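PDB 3DS8: Lin2722 protein from Listeria innocua, which is of unknown function but has an alpha/beta-hydrolase fold and is probably a serine hydrolase. Local coordinates for residues A[106-116]-A[157-168]; A[123-131]-A[170-178]. All blocks are in the same frame, centred on the assembly; numbering follows the deposited sequence.

Contact 1: A[106-116]-A[157-168]; sequences LALTYYAEDYA and QMDYFIKNQTEV
An aromatic cluster of Tyr110, Tyr160 and Phe161 lies where helix 103-114, which follows the probable nucleophile elbow, packs on helix 156-163; the axes of residues 106-114 and 157-163 cross at 34°. Phe161 is the knob, set in a hole made by Leu106, Thr109, Tyr110 and Glu113. Its ring turns an edge to the face of Tyr110, with CE1 above the middle of that ring and the centroids 4.9 Å apart. Thr109 CG2 lies over one face of Phe161, 3.8 Å from its centroid, a CH-pi contact. The methyl is brought there because CG2 is anti to the backbone N, while OG1 turns back along the helix to bond Gly105 O. Tyr110 CE1 lies over one face of Tyr160, 3.6 Å from CD2 of that ring, the two ring planes oblique. Tyr160, its ring carried away from its own backbone nitrogen (chi1 -176°), reaches across to the end of the first helix and donates from OH to Asp114 OD1 at 2.5 Å, on the syn side of the carboxylate but 27° out of its plane. A water joins Tyr110 OH to Gln157 OE1, whose amide NE2 is bound by Phe134 O. At the far end a second water ties Glu113 O, Ala116 N and Glu167 O together. Deeper in, Glu113 stretches between the segments until OE2 stands 2.7 Å from Phe161 O. The interface thus joins an aromatic cluster to a buried carboxylate and water bridges, with the short Tyr160-Asp114 bond tying the second helix to the end of the first.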
# COMPACT_ATOMS: atom_id res chain seq x y z
N LEU A 106 3.52 -0.77 4.23
CA LEU A 106 3.75 -0.22 5.57
C LEU A 106 4.12 1.27 5.52
O LEU A 106 3.65 2.05 6.31
CB LEU A 106 4.79 -1.01 6.34
CG LEU A 106 4.55 -2.51 6.54
CD1 LEU A 106 5.72 -3.19 7.26
CD2 LEU A 106 3.21 -2.67 7.25
N ALA A 107 4.98 1.64 4.58
CA ALA A 107 5.34 3.05 4.38
C ALA A 107 4.11 3.90 4.07
O ALA A 107 3.92 4.99 4.66
CB ALA A 107 6.41 3.16 3.25
N LEU A 108 3.22 3.40 3.23
CA LEU A 108 1.98 4.12 2.97
C LEU A 108 1.11 4.27 4.21
O LEU A 108 0.35 5.22 4.31
CB LEU A 108 1.20 3.45 1.84
CG LEU A 108 1.77 3.53 0.42
CD1 LEU A 108 1.02 2.60 -0.55
CD2 LEU A 108 1.76 5.00 -0.08
N THR A 109 1.11 3.26 5.08
CA THR A 109 0.28 3.27 6.28
C THR A 109 0.82 4.31 7.30
O THR A 109 0.05 5.13 7.84
CB THR A 109 0.22 1.87 6.89
OG1 THR A 109 -0.33 0.97 5.92
CG2 THR A 109 -0.64 1.84 8.20
N TYR A 110 2.12 4.36 7.48
CA TYR A 110 2.71 5.48 8.22
C TYR A 110 2.35 6.82 7.58
O TYR A 110 2.02 7.78 8.26
CB TYR A 110 4.24 5.35 8.28
CG TYR A 110 4.71 4.46 9.36
CD1 TYR A 110 4.68 4.87 10.68
CD2 TYR A 110 5.22 3.19 9.07
CE1 TYR A 110 5.13 4.03 11.69
CE2 TYR A 110 5.68 2.35 10.07
CZ TYR A 110 5.62 2.76 11.37
OH TYR A 110 6.09 1.97 12.42
N TYR A 111 2.44 6.91 6.25
CA TYR A 111 2.08 8.19 5.55
C TYR A 111 0.62 8.58 5.81
O TYR A 111 0.29 9.72 6.08
CB TYR A 111 2.35 8.00 4.06
CG TYR A 111 2.17 9.23 3.19
CD1 TYR A 111 3.26 10.02 2.84
CD2 TYR A 111 0.91 9.56 2.68
CE1 TYR A 111 3.07 11.14 1.99
CE2 TYR A 111 0.70 10.67 1.85
CZ TYR A 111 1.78 11.44 1.51
OH TYR A 111 1.54 12.49 0.67
N ALA A 112 -0.27 7.59 5.77
CA ALA A 112 -1.67 7.81 6.01
C ALA A 112 -1.93 8.31 7.42
O ALA A 112 -2.83 9.17 7.63
CB ALA A 112 -2.43 6.50 5.77
N GLU A 113 -1.20 7.76 8.38
CA GLU A 113 -1.38 8.17 9.77
C GLU A 113 -0.68 9.46 10.14
O GLU A 113 -1.16 10.17 11.05
CB GLU A 113 -1.00 7.05 10.76
CG GLU A 113 -1.99 5.90 10.72
CD GLU A 113 -1.84 4.93 11.84
OE1 GLU A 113 -0.76 4.92 12.47
OE2 GLU A 113 -2.83 4.18 12.11
N ASP A 114 0.43 9.80 9.48
CA ASP A 114 1.29 10.85 9.94
C ASP A 114 1.06 12.15 9.21
O ASP A 114 1.38 13.20 9.74
CB ASP A 114 2.76 10.45 9.80
CG ASP A 114 3.18 9.38 10.78
OD1 ASP A 114 2.41 9.04 11.72
OD2 ASP A 114 4.29 8.84 10.59
N TYR A 115 0.53 12.11 7.99
CA TYR A 115 0.39 13.34 7.17
C TYR A 115 -1.00 13.65 6.61
O TYR A 115 -1.11 14.49 5.73
CB TYR A 115 1.38 13.30 6.00
CG TYR A 115 2.76 12.95 6.47
CD1 TYR A 115 3.42 13.73 7.40
CD2 TYR A 115 3.37 11.76 6.06
CE1 TYR A 115 4.68 13.37 7.86
CE2 TYR A 115 4.60 11.40 6.49
CZ TYR A 115 5.27 12.18 7.38
OH TYR A 115 6.53 11.80 7.81
N ALA A 116 -2.06 12.99 7.10
CA ALA A 116 -3.43 13.27 6.61
C ALA A 116 -3.82 14.77 6.64
O ALA A 116 -4.50 15.26 5.72
CB ALA A 116 -4.45 12.41 7.39
N GLN A 157 5.39 -1.75 16.18
CA GLN A 157 4.82 -1.16 14.98
C GLN A 157 3.29 -1.18 15.03
O GLN A 157 2.63 -0.16 14.77
CB GLN A 157 5.35 -1.89 13.73
CG GLN A 157 4.71 -1.44 12.44
CD GLN A 157 5.34 -2.16 11.25
OE1 GLN A 157 6.41 -1.78 10.78
NE2 GLN A 157 4.71 -3.25 10.82
N MSE A 158 2.71 -2.35 15.36
CA MSE A 158 1.26 -2.43 15.52
C MSE A 158 0.78 -1.50 16.58
O MSE A 158 -0.28 -0.92 16.45
CB MSE A 158 0.78 -3.83 15.90
CG MSE A 158 0.59 -4.75 14.84
SE MSE A 158 -0.75 -4.13 13.54
CE MSE A 158 -2.50 -4.21 14.44
N ASP A 159 1.51 -1.36 17.69
CA ASP A 159 1.09 -0.45 18.75
C ASP A 159 0.96 0.98 18.19
O ASP A 159 0.04 1.71 18.55
CB ASP A 159 2.10 -0.46 19.93
CG ASP A 159 2.11 -1.77 20.74
OD1 ASP A 159 1.14 -2.57 20.69
OD2 ASP A 159 3.11 -1.97 21.46
N TYR A 160 1.91 1.38 17.35
CA TYR A 160 1.91 2.71 16.76
C TYR A 160 0.67 2.88 15.87
O TYR A 160 -0.03 3.87 15.96
CB TYR A 160 3.18 2.93 15.90
CG TYR A 160 3.28 4.33 15.32
CD1 TYR A 160 4.06 5.30 15.95
CD2 TYR A 160 2.63 4.67 14.14
CE1 TYR A 160 4.14 6.58 15.43
CE2 TYR A 160 2.71 5.93 13.63
CZ TYR A 160 3.47 6.88 14.27
OH TYR A 160 3.58 8.17 13.77
N PHE A 161 0.45 1.91 14.99
CA PHE A 161 -0.69 1.96 14.04
C PHE A 161 -2.03 2.06 14.79
O PHE A 161 -2.92 2.83 14.41
CB PHE A 161 -0.72 0.74 13.11
CG PHE A 161 0.41 0.69 12.10
CD1 PHE A 161 0.99 1.84 11.57
CD2 PHE A 161 0.87 -0.54 11.68
CE1 PHE A 161 2.00 1.77 10.62
CE2 PHE A 161 1.89 -0.65 10.68
CZ PHE A 161 2.46 0.50 10.17
N ILE A 162 -2.17 1.28 15.85
CA ILE A 162 -3.36 1.35 16.71
C ILE A 162 -3.51 2.69 17.40
O ILE A 162 -4.61 3.28 17.38
CB ILE A 162 -3.37 0.21 17.74
CG1 ILE A 162 -3.58 -1.12 17.01
CG2 ILE A 162 -4.48 0.46 18.81
CD1 ILE A 162 -3.28 -2.38 17.81
N LYS A 163 -2.44 3.18 18.00
CA LYS A 163 -2.44 4.46 18.70
C LYS A 163 -2.84 5.61 17.79
O LYS A 163 -3.60 6.49 18.18
CB LYS A 163 -1.06 4.72 19.34
CG LYS A 163 -0.89 6.09 19.99
CD LYS A 163 0.43 6.18 20.75
CE LYS A 163 0.65 7.52 21.42
NZ LYS A 163 1.40 8.45 20.56
N ASN A 164 -2.36 5.58 16.56
CA ASN A 164 -2.53 6.71 15.66
C ASN A 164 -3.63 6.52 14.64
O ASN A 164 -3.76 7.30 13.72
CB ASN A 164 -1.19 7.02 15.01
CG ASN A 164 -0.19 7.56 16.01
OD1 ASN A 164 0.77 6.89 16.40
ND2 ASN A 164 -0.49 8.74 16.52
N GLN A 165 -4.45 5.48 14.83
CA GLN A 165 -5.52 5.18 13.87
C GLN A 165 -6.51 6.34 13.68
O GLN A 165 -7.06 6.49 12.58
CB GLN A 165 -6.27 3.92 14.29
CG GLN A 165 -7.14 4.06 15.50
CD GLN A 165 -7.67 2.70 15.98
OE1 GLN A 165 -7.08 2.04 16.83
NE2 GLN A 165 -8.77 2.27 15.42
N THR A 166 -6.70 7.12 14.74
CA THR A 166 -7.58 8.30 14.75
C THR A 166 -7.12 9.40 13.78
O THR A 166 -7.90 10.30 13.42
CB THR A 166 -7.64 8.95 16.20
OG1 THR A 166 -8.37 10.17 16.16
CG2 THR A 166 -6.25 9.30 16.76
N GLU A 167 -5.86 9.33 13.35
CA GLU A 167 -5.31 10.37 12.51
C GLU A 167 -5.57 10.14 11.03
O GLU A 167 -5.32 11.05 10.23
CB GLU A 167 -3.81 10.51 12.75
CG GLU A 167 -3.46 10.71 14.20
CD GLU A 167 -4.08 11.94 14.78
OE1 GLU A 167 -3.87 13.02 14.21
OE2 GLU A 167 -4.81 11.83 15.80
N VAL A 168 -6.08 8.96 10.65
CA VAL A 168 -6.27 8.73 9.20
C VAL A 168 -7.38 9.61 8.67
O VAL A 168 -8.28 10.02 9.41
CB VAL A 168 -6.50 7.23 8.82
CG1 VAL A 168 -5.41 6.35 9.42
CG2 VAL A 168 -7.86 6.76 9.25
O HOH W 1 7.87 0.15 12.00
O HOH W 2 -2.37 12.12 9.89

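Contact 2: A[123-131]-A[170-178]; sequences TLRKLVAIG and PDLEVLAIA. With SO4 (sulfate ion), chain F.
Lys126 NZ is gripped from several directions: Glu173 OE1 takes it in a salt bridge at 2.9 Å, nearly along the C-O axis, sulfate O3 accepts a longer bond at 3.2 Å, and the carbonyls of Phe238 and Phe242 hold it as well. Lys126 and Glu173 are neighbours across the sheet and run side by side, both with CG beside the backbone N; the lysine chain stays extended until it bends at chi4 (-78°), which swings NZ toward the carboxylate. Thr244 N also hydrogen-bonds the sulfate, an ion probably taken up from the crystallisation liquor. Its O3 lies over a face of the Arg125 guanidinium, whose NH2 pairs with Asp97, and Arg125 CD is 3.6 Å from O4. Starting beside the salt bridge, backbone bonds run from Glu173 N to Arg125 O through to Gly131 N to Ile177 O, the latter 2.8 Å long. Val128 CG1 lies 4.0 Å from Leu175 CD2 and 4.1 Å from Ile177 CD1, on the side covered by helix 229-240; Leu127 and Val174 sit on the opposite face. Two neighbouring parallel strands in unbroken register, 123-130 and 173-180, belong to the central sheet of the alpha/beta-hydrolase fold.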
# COMPACT_ATOMS: atom_id res chain seq x y z
N THR A 123 -3.09 14.16 -0.15
CA THR A 123 -3.74 13.32 0.84
C THR A 123 -3.88 11.92 0.21
O THR A 123 -4.31 11.81 -0.94
CB THR A 123 -5.16 13.80 1.17
OG1 THR A 123 -5.92 13.81 -0.03
CG2 THR A 123 -5.17 15.16 1.68
N LEU A 124 -3.54 10.87 0.95
CA LEU A 124 -3.74 9.49 0.45
C LEU A 124 -5.24 9.19 0.50
O LEU A 124 -5.91 9.45 1.48
CB LEU A 124 -2.99 8.49 1.31
CG LEU A 124 -2.77 7.09 0.81
CD1 LEU A 124 -2.02 7.05 -0.53
CD2 LEU A 124 -1.99 6.32 1.92
N ARG A 125 -5.76 8.70 -0.61
CA ARG A 125 -7.15 8.36 -0.74
C ARG A 125 -7.32 6.83 -0.69
O ARG A 125 -7.84 6.30 0.29
CB ARG A 125 -7.71 8.95 -2.03
CG ARG A 125 -9.21 8.65 -2.22
CD ARG A 125 -9.74 9.08 -3.57
NE ARG A 125 -9.18 8.34 -4.69
CZ ARG A 125 -9.73 8.31 -5.89
NH1 ARG A 125 -10.86 8.98 -6.14
NH2 ARG A 125 -9.18 7.60 -6.84
N LYS A 126 -6.89 6.13 -1.72
CA LYS A 126 -6.94 4.65 -1.73
C LYS A 126 -5.56 4.13 -1.39
O LYS A 126 -4.56 4.64 -1.92
CB LYS A 126 -7.35 4.12 -3.07
CG LYS A 126 -8.79 4.51 -3.45
CD LYS A 126 -9.06 4.16 -4.87
CE LYS A 126 -10.42 4.54 -5.32
NZ LYS A 126 -11.51 3.64 -4.88
N LEU A 127 -5.49 3.12 -0.54
CA LEU A 127 -4.25 2.51 -0.08
C LEU A 127 -4.39 1.01 -0.27
O LEU A 127 -5.24 0.38 0.36
CB LEU A 127 -4.00 2.79 1.40
CG LEU A 127 -2.64 2.48 2.04
CD1 LEU A 127 -2.64 3.06 3.50
CD2 LEU A 127 -2.31 0.97 1.99
N VAL A 128 -3.60 0.44 -1.17
CA VAL A 128 -3.52 -1.01 -1.37
C VAL A 128 -2.20 -1.54 -0.82
O VAL A 128 -1.09 -1.08 -1.17
CB VAL A 128 -3.66 -1.40 -2.87
CG1 VAL A 128 -3.60 -2.94 -3.04
CG2 VAL A 128 -4.95 -0.85 -3.49
N ALA A 129 -2.32 -2.46 0.15
CA ALA A 129 -1.15 -3.08 0.80
C ALA A 129 -1.11 -4.57 0.44
O ALA A 129 -2.08 -5.27 0.71
CB ALA A 129 -1.23 -2.88 2.34
N ILE A 130 -0.03 -5.01 -0.20
CA ILE A 130 0.04 -6.37 -0.75
C ILE A 130 1.12 -7.12 0.04
O ILE A 130 2.32 -6.85 -0.12
CB ILE A 130 0.35 -6.36 -2.27
CG1 ILE A 130 -0.67 -5.49 -3.02
CG2 ILE A 130 0.40 -7.77 -2.81
CD1 ILE A 130 -0.40 -5.38 -4.49
N GLY A 131 0.67 -8.04 0.91
CA GLY A 131 1.56 -8.84 1.76
C GLY A 131 2.38 -8.02 2.75
O GLY A 131 3.55 -8.31 3.00
N PRO A 170 -10.69 10.51 7.14
CA PRO A 170 -11.95 9.78 7.17
C PRO A 170 -12.41 9.34 5.79
O PRO A 170 -13.35 8.59 5.71
CB PRO A 170 -12.93 10.78 7.75
CG PRO A 170 -12.34 12.09 7.52
CD PRO A 170 -10.88 11.94 7.41
N ASP A 171 -11.76 9.81 4.72
CA ASP A 171 -12.06 9.32 3.36
C ASP A 171 -11.13 8.21 2.86
O ASP A 171 -11.28 7.75 1.72
CB ASP A 171 -12.06 10.49 2.38
CG ASP A 171 -13.10 11.52 2.73
OD1 ASP A 171 -14.24 11.13 3.04
OD2 ASP A 171 -12.76 12.72 2.74
N LEU A 172 -10.19 7.79 3.70
CA LEU A 172 -9.23 6.74 3.32
C LEU A 172 -9.97 5.44 2.96
O LEU A 172 -10.93 5.07 3.62
CB LEU A 172 -8.22 6.47 4.41
CG LEU A 172 -6.99 5.60 4.03
CD1 LEU A 172 -6.05 6.36 3.13
CD2 LEU A 172 -6.24 5.03 5.26
N GLU A 173 -9.49 4.76 1.94
CA GLU A 173 -10.06 3.46 1.54
C GLU A 173 -8.89 2.48 1.44
O GLU A 173 -7.92 2.75 0.77
CB GLU A 173 -10.79 3.57 0.19
CG GLU A 173 -11.95 4.54 0.20
CD GLU A 173 -12.65 4.69 -1.13
OE1 GLU A 173 -12.10 4.18 -2.12
OE2 GLU A 173 -13.80 5.24 -1.18
N VAL A 174 -8.99 1.38 2.16
CA VAL A 174 -7.87 0.47 2.35
C VAL A 174 -8.22 -0.90 1.85
O VAL A 174 -9.28 -1.44 2.19
CB VAL A 174 -7.43 0.42 3.84
CG1 VAL A 174 -6.36 -0.63 4.02
CG2 VAL A 174 -6.95 1.77 4.32
N LEU A 175 -7.33 -1.48 1.04
CA LEU A 175 -7.44 -2.86 0.59
C LEU A 175 -6.20 -3.58 1.05
O LEU A 175 -5.05 -3.18 0.72
CB LEU A 175 -7.54 -2.95 -0.95
CG LEU A 175 -7.39 -4.34 -1.56
CD1 LEU A 175 -8.50 -5.26 -1.08
CD2 LEU A 175 -7.35 -4.20 -3.15
N ALA A 176 -6.39 -4.64 1.86
CA ALA A 176 -5.30 -5.47 2.33
C ALA A 176 -5.36 -6.81 1.63
O ALA A 176 -6.32 -7.60 1.77
CB ALA A 176 -5.36 -5.68 3.87
N ILE A 177 -4.34 -7.06 0.83
CA ILE A 177 -4.15 -8.31 0.13
C ILE A 177 -3.15 -9.18 0.83
O ILE A 177 -2.03 -8.72 1.20
CB ILE A 177 -3.69 -8.03 -1.32
CG1 ILE A 177 -4.85 -7.42 -2.13
CG2 ILE A 177 -3.15 -9.32 -1.98
CD1 ILE A 177 -4.44 -6.95 -3.53
N ALA A 178 -3.54 -10.42 1.11
CA ALA A 178 -2.70 -11.33 1.86
C ALA A 178 -2.59 -12.66 1.15
O ALA A 178 -3.55 -13.12 0.51
CB ALA A 178 -3.24 -11.57 3.26
S SO4 F . -14.01 6.76 -3.99
O1 SO4 F . -14.75 7.98 -4.34
O2 SO4 F . -14.97 5.92 -3.21
O3 SO4 F . -13.52 6.06 -5.20
O4 SO4 F . -12.76 7.10 -3.27

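Helix 103-114 leads into strand 123-130, and helix 156-163 into strand 173-180, so contact 1 pairs the two helices and contact 2 the two strands that follow them. Their centres are 12 Å apart. The layers meet through helix 103-114: Leu108 O lies 3.5 Å from Leu124 CD2, and Ala112 CB is 3.9 Å from the same methyl. Both contacts approach the probable Ser102-His222-Asp188 triad, contact 1 through Leu106, contact 2 through Gly131, whose O makes a weak hydrogen bond with Ser102 OG. Another sulfate, probably also from the crystallisation liquor, lies about 6 Å from the Leu106 side chain and may mark a pocket; that of contact 2 sits at the other end of its strands.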